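Local coordinates for protein oxalate biosynthetic component 1 (Burkholderia thailandensis, PDB 5IKY) that produces oxalate as a bifunctional serine hydrolase of the alpha/beta hydrolase type with an additional lyase activity, in quorum sensing-dependent oxalogenesis, at residues 4-8 against 220-224; 65-70 against 240-244; 714-718 against 857-861; 992-996 against 1055-1059. All blocks are in the same frame, centred on the assembly; numbering follows the deposited sequence.

Contact 1: 4-8 against 220-224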
loop_
_atom_site.group_PDB
_atom_site.type_symbol
_atom_site.label_atom_id
_atom_site.label_comp_id
_atom_site.label_asym_id
_atom_site.label_seq_id
_atom_site.Cartn_x
_atom_site.Cartn_y
_atom_site.Cartn_z
ATOM N N THR A 4 13.617 2.293 15.989
ATOM C CA THR A 4 12.503 1.813 15.178
ATOM C C THR A 4 11.992 0.458 15.650
ATOM O O THR A 4 12.762 -0.385 16.105
ATOM C CB THR A 4 12.887 1.685 13.686
ATOM O OG1 THR A 4 13.909 0.691 13.537
ATOM C CG2 THR A 4 13.377 3.012 13.126
ATOM N N PHE A 5 10.683 0.261 15.533
ATOM C CA PHE A 5 10.071 -1.045 15.743
ATOM C C PHE A 5 9.508 -1.553 14.425
ATOM O O PHE A 5 9.176 -0.758 13.549
ATOM C CB PHE A 5 8.946 -0.975 16.779
ATOM C CG PHE A 5 9.415 -0.774 18.187
ATOM C CD1 PHE A 5 10.024 -1.805 18.881
ATOM C CD2 PHE A 5 9.212 0.435 18.833
ATOM C CE1 PHE A 5 10.443 -1.628 20.187
ATOM C CE2 PHE A 5 9.629 0.619 20.139
ATOM C CZ PHE A 5 10.246 -0.414 20.816
ATOM N N TYR A 6 9.393 -2.868 14.276
ATOM C CA TYR A 6 8.582 -3.399 13.190
ATOM C C TYR A 6 7.287 -3.951 13.777
ATOM O O TYR A 6 7.296 -4.598 14.822
ATOM C CB TYR A 6 9.332 -4.462 12.375
ATOM C CG TYR A 6 9.651 -5.760 13.087
ATOM C CD1 TYR A 6 8.740 -6.811 13.107
ATOM C CD2 TYR A 6 10.884 -5.953 13.695
ATOM C CE1 TYR A 6 9.036 -8.002 13.741
ATOM C CE2 TYR A 6 11.191 -7.142 14.329
ATOM C CZ TYR A 6 10.265 -8.162 14.351
ATOM O OH TYR A 6 10.575 -9.345 14.985
ATOM N N ILE A 7 6.172 -3.665 13.115
ATOM C CA ILE A 7 4.864 -4.027 13.641
ATOM C C ILE A 7 4.320 -5.301 13.011
ATOM O O ILE A 7 4.237 -5.419 11.787
ATOM C CB ILE A 7 3.834 -2.899 13.429
ATOM C CG1 ILE A 7 4.267 -1.634 14.172
ATOM C CG2 ILE A 7 2.450 -3.337 13.897
ATOM C CD1 ILE A 7 3.320 -0.470 13.975
ATOM N N THR A 8 3.955 -6.254 13.864
ATOM C CA THR A 8 3.280 -7.464 13.423
ATOM C C THR A 8 1.784 -7.320 13.661
ATOM O O THR A 8 1.359 -6.910 14.740
ATOM C CB THR A 8 3.800 -8.715 14.160
ATOM O OG1 THR A 8 5.204 -8.872 13.918
ATOM C CG2 THR A 8 3.062 -9.959 13.687
ATOM N N GLY A 220 0.809 0.484 8.390
ATOM C CA GLY A 220 2.203 0.429 8.791
ATOM C C GLY A 220 2.751 -0.922 9.213
ATOM O O GLY A 220 3.942 -1.038 9.484
ATOM N N ALA A 221 1.901 -1.941 9.275
ATOM C CA ALA A 221 2.362 -3.275 9.649
ATOM C C ALA A 221 3.307 -3.835 8.593
ATOM O O ALA A 221 3.089 -3.650 7.396
ATOM C CB ALA A 221 1.182 -4.217 9.854
ATOM N N ALA A 222 4.355 -4.519 9.044
ATOM C CA ALA A 222 5.318 -5.130 8.138
ATOM C C ALA A 222 5.091 -6.633 8.029
ATOM O O ALA A 222 5.407 -7.246 7.010
ATOM C CB ALA A 222 6.738 -4.844 8.602
ATOM N N VAL A 223 4.549 -7.225 9.089
ATOM C CA VAL A 223 4.305 -8.662 9.121
ATOM C C VAL A 223 2.833 -8.960 9.408
ATOM O O VAL A 223 2.198 -8.286 10.205
ATOM C CB VAL A 223 5.172 -9.360 10.182
ATOM C CG1 VAL A 223 5.013 -10.870 10.096
ATOM C CG2 VAL A 223 6.634 -8.972 10.010
ATOM N N VAL A 224 2.287 -9.982 8.766
ATOM C CA VAL A 224 0.912 -10.375 9.040
ATOM C C VAL A 224 0.874 -11.794 9.606
ATOM O O VAL A 224 1.228 -12.727 8.964
ATOM C CB VAL A 224 0.051 -10.276 7.793
ATOM C CG1 VAL A 224 -1.391 -10.576 8.110
ATOM C CG2 VAL A 224 0.157 -8.905 7.170
#

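Contact 2: 65-70 against 240-244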
loop_
_atom_site.group_PDB
_atom_site.type_symbol
_atom_site.label_atom_id
_atom_site.label_comp_id
_atom_site.label_asym_id
_atom_site.label_seq_id
_atom_site.Cartn_x
_atom_site.Cartn_y
_atom_site.Cartn_z
ATOM N N GLY A 65 -37.453 -3.990 12.709
ATOM C CA GLY A 65 -37.252 -4.700 11.458
ATOM C C GLY A 65 -37.011 -6.194 11.570
ATOM O O GLY A 65 -36.701 -6.843 10.574
ATOM N N TYR A 66 -37.168 -6.752 12.766
ATOM C CA TYR A 66 -36.821 -8.156 12.987
ATOM C C TYR A 66 -38.018 -9.063 13.265
ATOM O O TYR A 66 -37.843 -10.216 13.663
ATOM C CB TYR A 66 -35.820 -8.269 14.139
ATOM C CG TYR A 66 -34.413 -7.904 13.741
ATOM C CD1 TYR A 66 -33.572 -8.845 13.160
ATOM C CD2 TYR A 66 -33.926 -6.621 13.934
ATOM C CE1 TYR A 66 -32.285 -8.519 12.789
ATOM C CE2 TYR A 66 -32.637 -6.285 13.567
ATOM C CZ TYR A 66 -31.821 -7.238 12.993
ATOM O OH TYR A 66 -30.537 -6.911 12.623
ATOM N N ASP A 67 -39.226 -8.549 13.046
ATOM C CA ASP A 67 -40.441 -9.313 13.316
ATOM C C ASP A 67 -40.763 -10.314 12.208
ATOM O O ASP A 67 -40.471 -10.081 11.037
ATOM C CB ASP A 67 -41.629 -8.369 13.512
ATOM C CG ASP A 67 -41.491 -7.499 14.747
ATOM O OD1 ASP A 67 -41.073 -8.020 15.802
ATOM O OD2 ASP A 67 -41.801 -6.292 14.664
ATOM N N ALA A 68 -41.368 -11.430 12.598
ATOM C CA ALA A 68 -41.866 -12.429 11.660
ATOM C C ALA A 68 -43.123 -13.065 12.244
ATOM O O ALA A 68 -43.224 -13.224 13.460
ATOM C CB ALA A 68 -40.805 -13.482 11.378
ATOM N N PRO A 69 -44.091 -13.427 11.389
ATOM C CA PRO A 69 -45.339 -13.981 11.921
ATOM C C PRO A 69 -45.120 -15.334 12.583
ATOM O O PRO A 69 -44.252 -16.095 12.160
ATOM C CB PRO A 69 -46.225 -14.114 10.680
ATOM C CG PRO A 69 -45.268 -14.265 9.554
ATOM C CD PRO A 69 -44.075 -13.419 9.917
ATOM N N ILE A 70 -45.896 -15.620 13.619
ATOM C CA ILE A 70 -45.798 -16.896 14.310
ATOM C C ILE A 70 -47.030 -17.752 14.053
ATOM O O ILE A 70 -48.115 -17.452 14.548
ATOM C CB ILE A 70 -45.634 -16.713 15.827
ATOM C CG1 ILE A 70 -44.464 -15.779 16.131
ATOM C CG2 ILE A 70 -45.443 -18.058 16.503
ATOM C CD1 ILE A 70 -44.285 -15.489 17.603
ATOM N N PRO A 240 -38.828 -18.465 16.609
ATOM C CA PRO A 240 -40.196 -18.004 16.340
ATOM C C PRO A 240 -40.354 -16.498 16.537
ATOM O O PRO A 240 -39.938 -15.967 17.569
ATOM C CB PRO A 240 -41.034 -18.778 17.364
ATOM C CG PRO A 240 -40.244 -20.009 17.637
ATOM C CD PRO A 240 -38.800 -19.591 17.558
ATOM N N GLY A 241 -40.934 -15.820 15.550
ATOM C CA GLY A 241 -41.176 -14.392 15.647
ATOM C C GLY A 241 -40.015 -13.514 15.215
ATOM O O GLY A 241 -40.123 -12.289 15.228
ATOM N N LEU A 242 -38.903 -14.137 14.835
ATOM C CA LEU A 242 -37.732 -13.396 14.375
ATOM C C LEU A 242 -37.412 -13.713 12.917
ATOM O O LEU A 242 -37.304 -14.878 12.539
ATOM C CB LEU A 242 -36.525 -13.703 15.262
ATOM C CG LEU A 242 -36.609 -13.175 16.696
ATOM C CD1 LEU A 242 -35.410 -13.633 17.510
ATOM C CD2 LEU A 242 -36.715 -11.656 16.700
ATOM N N ASN A 243 -37.261 -12.675 12.099
ATOM C CA ASN A 243 -37.026 -12.873 10.672
ATOM C C ASN A 243 -35.550 -13.058 10.331
ATOM O O ASN A 243 -35.185 -13.155 9.161
ATOM C CB ASN A 243 -37.607 -11.707 9.862
ATOM C CG ASN A 243 -36.993 -10.362 10.221
ATOM O OD1 ASN A 243 -35.856 -10.276 10.690
ATOM N ND2 ASN A 243 -37.750 -9.296 9.988
ATOM N N THR A 244 -34.707 -13.094 11.357
ATOM C CA THR A 244 -33.286 -13.348 11.165
ATOM C C THR A 244 -32.814 -14.453 12.100
ATOM O O THR A 244 -32.964 -14.347 13.318
ATOM C CB THR A 244 -32.442 -12.081 11.402
ATOM O OG1 THR A 244 -32.840 -11.062 10.478
ATOM C CG2 THR A 244 -30.967 -12.381 11.204
HETATM O O HOH W 1 -39.636 -9.862 16.757
#

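Contact 3: 714-718 against 857-861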
loop_
_atom_site.group_PDB
_atom_site.type_symbol
_atom_site.label_atom_id
_atom_site.label_comp_id
_atom_site.label_asym_id
_atom_site.label_seq_id
_atom_site.Cartn_x
_atom_site.Cartn_y
_atom_site.Cartn_z
ATOM N N ARG A 714 24.425 2.206 -6.423
ATOM C CA ARG A 714 24.671 1.893 -7.829
ATOM C C ARG A 714 23.403 1.856 -8.675
ATOM O O ARG A 714 23.431 1.374 -9.807
ATOM C CB ARG A 714 25.391 0.545 -7.949
ATOM C CG ARG A 714 26.869 0.592 -7.615
ATOM C CD ARG A 714 27.649 1.287 -8.713
ATOM N NE ARG A 714 27.567 0.567 -9.980
ATOM C CZ ARG A 714 28.175 0.960 -11.094
ATOM N NH1 ARG A 714 28.907 2.064 -11.093
ATOM N NH2 ARG A 714 28.052 0.251 -12.208
ATOM N N TYR A 715 22.298 2.362 -8.134
ATOM C CA TYR A 715 21.006 2.233 -8.803
ATOM C C TYR A 715 20.964 2.917 -10.167
ATOM O O TYR A 715 20.624 2.287 -11.170
ATOM C CB TYR A 715 19.881 2.789 -7.929
ATOM C CG TYR A 715 18.539 2.755 -8.621
ATOM C CD1 TYR A 715 17.841 1.562 -8.765
ATOM C CD2 TYR A 715 17.977 3.911 -9.153
ATOM C CE1 TYR A 715 16.615 1.522 -9.407
ATOM C CE2 TYR A 715 16.752 3.881 -9.798
ATOM C CZ TYR A 715 16.075 2.684 -9.921
ATOM O OH TYR A 715 14.858 2.646 -10.562
ATOM N N SER A 716 21.294 4.204 -10.202
ATOM C CA SER A 716 21.219 4.970 -11.444
ATOM C C SER A 716 22.203 4.456 -12.490
ATOM O O SER A 716 21.861 4.345 -13.666
ATOM C CB SER A 716 21.474 6.453 -11.177
ATOM O OG SER A 716 20.409 7.023 -10.433
ATOM N N ALA A 717 23.420 4.144 -12.054
ATOM C CA ALA A 717 24.439 3.605 -12.949
ATOM C C ALA A 717 23.984 2.281 -13.556
ATOM O O ALA A 717 24.173 2.038 -14.748
ATOM C CB ALA A 717 25.757 3.425 -12.214
ATOM N N THR A 718 23.381 1.433 -12.728
ATOM C CA THR A 718 22.870 0.148 -13.189
ATOM C C THR A 718 21.787 0.343 -14.245
ATOM O O THR A 718 21.785 -0.328 -15.277
ATOM C CB THR A 718 22.298 -0.686 -12.028
ATOM O OG1 THR A 718 23.258 -0.759 -10.968
ATOM C CG2 THR A 718 21.960 -2.090 -12.498
ATOM N N PHE A 857 19.422 8.575 -16.708
ATOM C CA PHE A 857 20.074 7.871 -15.607
ATOM C C PHE A 857 21.568 8.168 -15.522
ATOM O O PHE A 857 22.141 8.183 -14.434
ATOM C CB PHE A 857 19.855 6.363 -15.738
ATOM C CG PHE A 857 18.468 5.919 -15.369
ATOM C CD1 PHE A 857 18.048 5.952 -14.050
ATOM C CD2 PHE A 857 17.587 5.466 -16.338
ATOM C CE1 PHE A 857 16.776 5.544 -13.704
ATOM C CE2 PHE A 857 16.311 5.058 -15.998
ATOM C CZ PHE A 857 15.905 5.096 -14.679
ATOM N N ALA A 858 22.197 8.395 -16.670
ATOM C CA ALA A 858 23.614 8.738 -16.698
ATOM C C ALA A 858 23.836 10.101 -16.051
ATOM O O ALA A 858 24.858 10.334 -15.406
ATOM C CB ALA A 858 24.140 8.728 -18.123
ATOM N N LEU A 859 22.871 10.997 -16.230
ATOM C CA LEU A 859 22.924 12.315 -15.611
ATOM C C LEU A 859 22.797 12.181 -14.100
ATOM O O LEU A 859 23.470 12.883 -13.344
ATOM C CB LEU A 859 21.822 13.220 -16.161
ATOM C CG LEU A 859 21.873 14.684 -15.720
ATOM C CD1 LEU A 859 23.154 15.339 -16.208
ATOM C CD2 LEU A 859 20.654 15.443 -16.215
ATOM N N ASN A 860 21.926 11.273 -13.668
ATOM C CA ASN A 860 21.776 10.954 -12.252
ATOM C C ASN A 860 23.091 10.517 -11.618
ATOM O O ASN A 860 23.382 10.860 -10.471
ATOM C CB ASN A 860 20.737 9.846 -12.059
ATOM C CG ASN A 860 19.313 10.361 -12.071
ATOM O OD1 ASN A 860 19.054 11.518 -12.403
ATOM N ND2 ASN A 860 18.376 9.495 -11.709
ATOM N N ALA A 861 23.879 9.758 -12.376
ATOM C CA ALA A 861 25.107 9.157 -11.865
ATOM C C ALA A 861 26.308 10.078 -12.023
ATOM O O ALA A 861 27.444 9.676 -11.767
ATOM C CB ALA A 861 25.369 7.831 -12.562
#

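Contact 4: 992-996 against 1055-1059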
loop_
_atom_site.group_PDB
_atom_site.type_symbol
_atom_site.label_atom_id
_atom_site.label_comp_id
_atom_site.label_asym_id
_atom_site.label_seq_id
_atom_site.Cartn_x
_atom_site.Cartn_y
_atom_site.Cartn_z
ATOM N N VAL A 992 6.664 19.079 -9.389
ATOM C CA VAL A 992 5.408 18.396 -9.107
ATOM C C VAL A 992 5.439 16.965 -9.642
ATOM O O VAL A 992 5.209 16.733 -10.830
ATOM C CB VAL A 992 4.207 19.140 -9.724
ATOM C CG1 VAL A 992 2.901 18.482 -9.299
ATOM C CG2 VAL A 992 4.229 20.611 -9.331
ATOM N N THR A 993 5.726 16.008 -8.767
ATOM C CA THR A 993 5.794 14.608 -9.172
ATOM C C THR A 993 4.874 13.743 -8.313
ATOM O O THR A 993 4.839 13.879 -7.089
ATOM C CB THR A 993 7.238 14.071 -9.094
ATOM O OG1 THR A 993 8.089 14.866 -9.930
ATOM C CG2 THR A 993 7.301 12.622 -9.552
ATOM N N ALA A 994 4.129 12.858 -8.968
ATOM C CA ALA A 994 3.145 12.021 -8.290
ATOM C C ALA A 994 3.737 10.701 -7.798
ATOM O O ALA A 994 4.665 10.158 -8.397
ATOM C CB ALA A 994 1.965 11.755 -9.211
ATOM N N PHE A 995 3.184 10.187 -6.704
ATOM C CA PHE A 995 3.653 8.941 -6.110
ATOM C C PHE A 995 3.407 7.744 -7.022
ATOM O O PHE A 995 4.222 6.826 -7.086
ATOM C CB PHE A 995 2.977 8.712 -4.759
ATOM C CG PHE A 995 3.180 7.331 -4.204
ATOM C CD1 PHE A 995 4.415 6.943 -3.706
ATOM C CD2 PHE A 995 2.133 6.424 -4.166
ATOM C CE1 PHE A 995 4.603 5.672 -3.190
ATOM C CE2 PHE A 995 2.313 5.154 -3.650
ATOM C CZ PHE A 995 3.551 4.777 -3.162
ATOM N N ASN A 996 2.280 7.756 -7.728
ATOM C CA ASN A 996 1.941 6.655 -8.621
ATOM C C ASN A 996 2.556 6.829 -10.004
ATOM O O ASN A 996 2.310 6.029 -10.907
ATOM C CB ASN A 996 0.426 6.507 -8.741
ATOM C CG ASN A 996 -0.255 7.810 -9.090
ATOM O OD1 ASN A 996 0.121 8.870 -8.592
ATOM N ND2 ASN A 996 -1.260 7.740 -9.954
ATOM N N GLY A 1055 3.021 14.182 -1.504
ATOM C CA GLY A 1055 1.676 13.657 -1.349
ATOM C C GLY A 1055 0.874 13.701 -2.633
ATOM O O GLY A 1055 -0.299 13.326 -2.658
ATOM N N VAL A 1056 1.507 14.165 -3.704
ATOM C CA VAL A 1056 0.854 14.236 -5.002
ATOM C C VAL A 1056 0.630 12.837 -5.564
ATOM O O VAL A 1056 1.527 11.994 -5.531
ATOM C CB VAL A 1056 1.678 15.064 -6.012
ATOM C CG1 VAL A 1056 0.963 15.142 -7.353
ATOM C CG2 VAL A 1056 1.946 16.458 -5.467
ATOM N N PHE A 1057 -0.577 12.589 -6.061
ATOM C CA PHE A 1057 -0.859 11.366 -6.800
ATOM C C PHE A 1057 -1.952 11.635 -7.826
ATOM O O PHE A 1057 -2.684 12.618 -7.719
ATOM C CB PHE A 1057 -1.255 10.223 -5.857
ATOM C CG PHE A 1057 -2.549 10.449 -5.127
ATOM C CD1 PHE A 1057 -2.568 11.114 -3.912
ATOM C CD2 PHE A 1057 -3.746 9.977 -5.646
ATOM C CE1 PHE A 1057 -3.757 11.316 -3.235
ATOM C CE2 PHE A 1057 -4.936 10.178 -4.976
ATOM C CZ PHE A 1057 -4.943 10.849 -3.769
ATOM N N LEU A 1058 -2.053 10.766 -8.826
ATOM C CA LEU A 1058 -3.006 10.965 -9.908
ATOM C C LEU A 1058 -3.941 9.772 -10.051
ATOM O O LEU A 1058 -3.493 8.629 -10.146
ATOM C CB LEU A 1058 -2.273 11.211 -11.229
ATOM C CG LEU A 1058 -1.206 12.307 -11.223
ATOM C CD1 LEU A 1058 -0.555 12.426 -12.593
ATOM C CD2 LEU A 1058 -1.801 13.638 -10.787
ATOM N N LEU A 1059 -5.240 10.045 -10.069
ATOM C CA LEU A 1059 -6.235 8.998 -10.255
ATOM C C LEU A 1059 -6.436 8.704 -11.735
ATOM O O LEU A 1059 -6.324 9.597 -12.574
ATOM C CB LEU A 1059 -7.565 9.397 -9.613
ATOM C CG LEU A 1059 -7.604 9.431 -8.083
ATOM C CD1 LEU A 1059 -9.014 9.722 -7.588
ATOM C CD2 LEU A 1059 -7.083 8.123 -7.499
#

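Contact 1: 4-8 against 220-224
I7 O is the acceptor on which this contact turns, because two successive amides of the other segment share it. A222 N donates to it at 2.9 Å from within the carbonyl plane, and V223 N does so at 3.3 Å from a position tilted 19° out of that plane. The CA of A221 also comes up to the same oxygen, at 3.6 Å, while T8 CA returns a C-H...O contact to V223 O at 3.5 Å. Beside this backbone seam T8 and V223 form a parallel bridge, and their side chains stand side by side on one face of the sheet. T8 OG1 lies 3.8 Å from V223 CB. V223 CG2, turned back beside its own backbone N, reaches the ring of Y6 at CD1 (4.3 Å). I7 brings CG2 to 4.3 Å from A221 CB and packs further out on L504 of helix 497-510. L521 of helix 518-524 touches Y6, A222 and V223 alike. G220, with positive phi, closes helix 206-218 in a Schellman motif and hands the chain to strand 223-226. Strand 4-9 thus lies between 223-226 and 471-474 in the closed, all-parallel sheet of a TIM barrel, with the side chain of T8 about 9 Å from the bound magnesium ion.

Contact 2: 65-70 against 240-244
The amide of N243 is gripped from both ends. Its ND2 donates to G65 O at 2.7 Å, almost straight (176°) and in the plane of the amide. OD1 accepts from T244 OG1 at 3.1 Å and from R155 outside the two segments, which fixes the rotation of the group. With chi1 at 60°, CG sits between the backbone N and the carbonyl carbon, folding the amide back against the 65-67 backbone. N243 N adds a bond of 3.0 Å to Y66 O, standing above the carbonyl plane. Further along, A68 N reaches G241 O weakly (3.0 Å). A water donates to G241 O at 2.9 Å; its other link, to D67 OD1, is very short and so less certain. The Y66 ring meets T244 CB in plane at its edge, 3.8 Å from CE1; R155 makes a cation-pi contact with this ring, H157 an edge-to-face one, and the hydroxyl bonds to L22 O. I70 lays CG1 against G241 N at 3.6 Å. D67 and L242 form a single backbone bridge. The arrangement is loop-to-loop docking, joining the N-terminal domain of oxalate biosynthetic component A type to a loop of the TIM-barrel, beta-keto acid cleavage part.

Contact 3: 714-718 against 857-861
S716 and N860 meet because each holds its outer group beside its own backbone N: chi1 is -68° in S716 and -82° in N860. These torsions lay OG of S716 against the start of the N860 side chain, 3.3 Å from CB. N860 ND2 adds only a weak, bent hydrogen bond to S716 OG at 3.4 Å. The asparagine amide has other partners: ND2 also donates to G1003 O, and OD1 accepts from D979 N, so its orientation is set largely from outside the contact. F857, with a similar first torsion (-75°), brings CB to 3.5 Å from S716 O, while its ring stands obliquely to that oxygen. Beyond it, F857 CE1 meets Y715 CE2 at 4.2 Å; the tyrosine hydroxyl is bonded to A1002 O. On the other side of S716, A717 CB and A861 CB touch at 4.4 Å, a light methyl-to-methyl contact. A861 is the first residue past helix 849-860, its N still bonded back to F857 O at 3.1 Å. R714 holds the N-cap of the other helix, and its guanidinium carries A717 CB 3.6 Å above one face. The first turn of helix 715-734, where the cap region nears its end, packs against the last turn of helix 849-860 in the hydrolase part. F857 continues along the former helix to M719 and A720; L859 packs on helix 937-955, while R714 and T718 touch E539 of helix 530-541.

Contact 4: 992-996 against 1055-1059
V1056 O and the backbone of A994 and F995 meet in the tightest part of the contact: the oxygen takes the N-H of F995 N at 2.7 Å (159°) and also lies 3.2 Å from A994 CA. A994 CB presses on F1057 CA and on L1058 CG, the latter at 3.8 Å. N996 completes this seam: chi1 of 51° swings its amide across to the backbone of L1058, whose N donates to OD1 at 2.9 Å, arriving well off the C=O direction (108°). ND2 turns to L1058 O, but the modelled separation is too short to be trusted; it also has a weak bond to L1065 O. The looser part is aliphatic, with V992 CG1 and V1056 CG1 4.3 Å apart. The touching residues are all buried; where F1057 turns from the contact, its ring stacks on Y1032 and packs on helix 1015-1025. T993 likewise points away, bonding S976 N through OG1. The two segments leave the ends of strands 988-992 and 1049-1054, neighbours running parallel in the central sheet. It is at this C-terminal edge of the strands that alpha/beta hydrolases typically place their catalytic loops.

Overall arrangement
Contacts 1, 3 and 4 are buried, whereas contact 2 is a partly exposed docking of loops about 44 Å from the chain centre. Contacts 1 and 4 each join neighbouring parallel strands or the loops that leave them, one in the lyase-like barrel and the other in the hydrolase sheet; their centres lie 25 Å apart. A backbone oxygen is central to both: in contact 1 it takes two amides, in contact 4 one, with an asparagine side chain reaching the other backbone. Contacts 2 and 3 instead link different domains: contact 2 relies on a side-chain amide and backbone bonds, with a water between the loops, contact 3 on two packed helix ends with one weak bond. Their centres lie about 70 Å apart, on opposite sides of the chain centre.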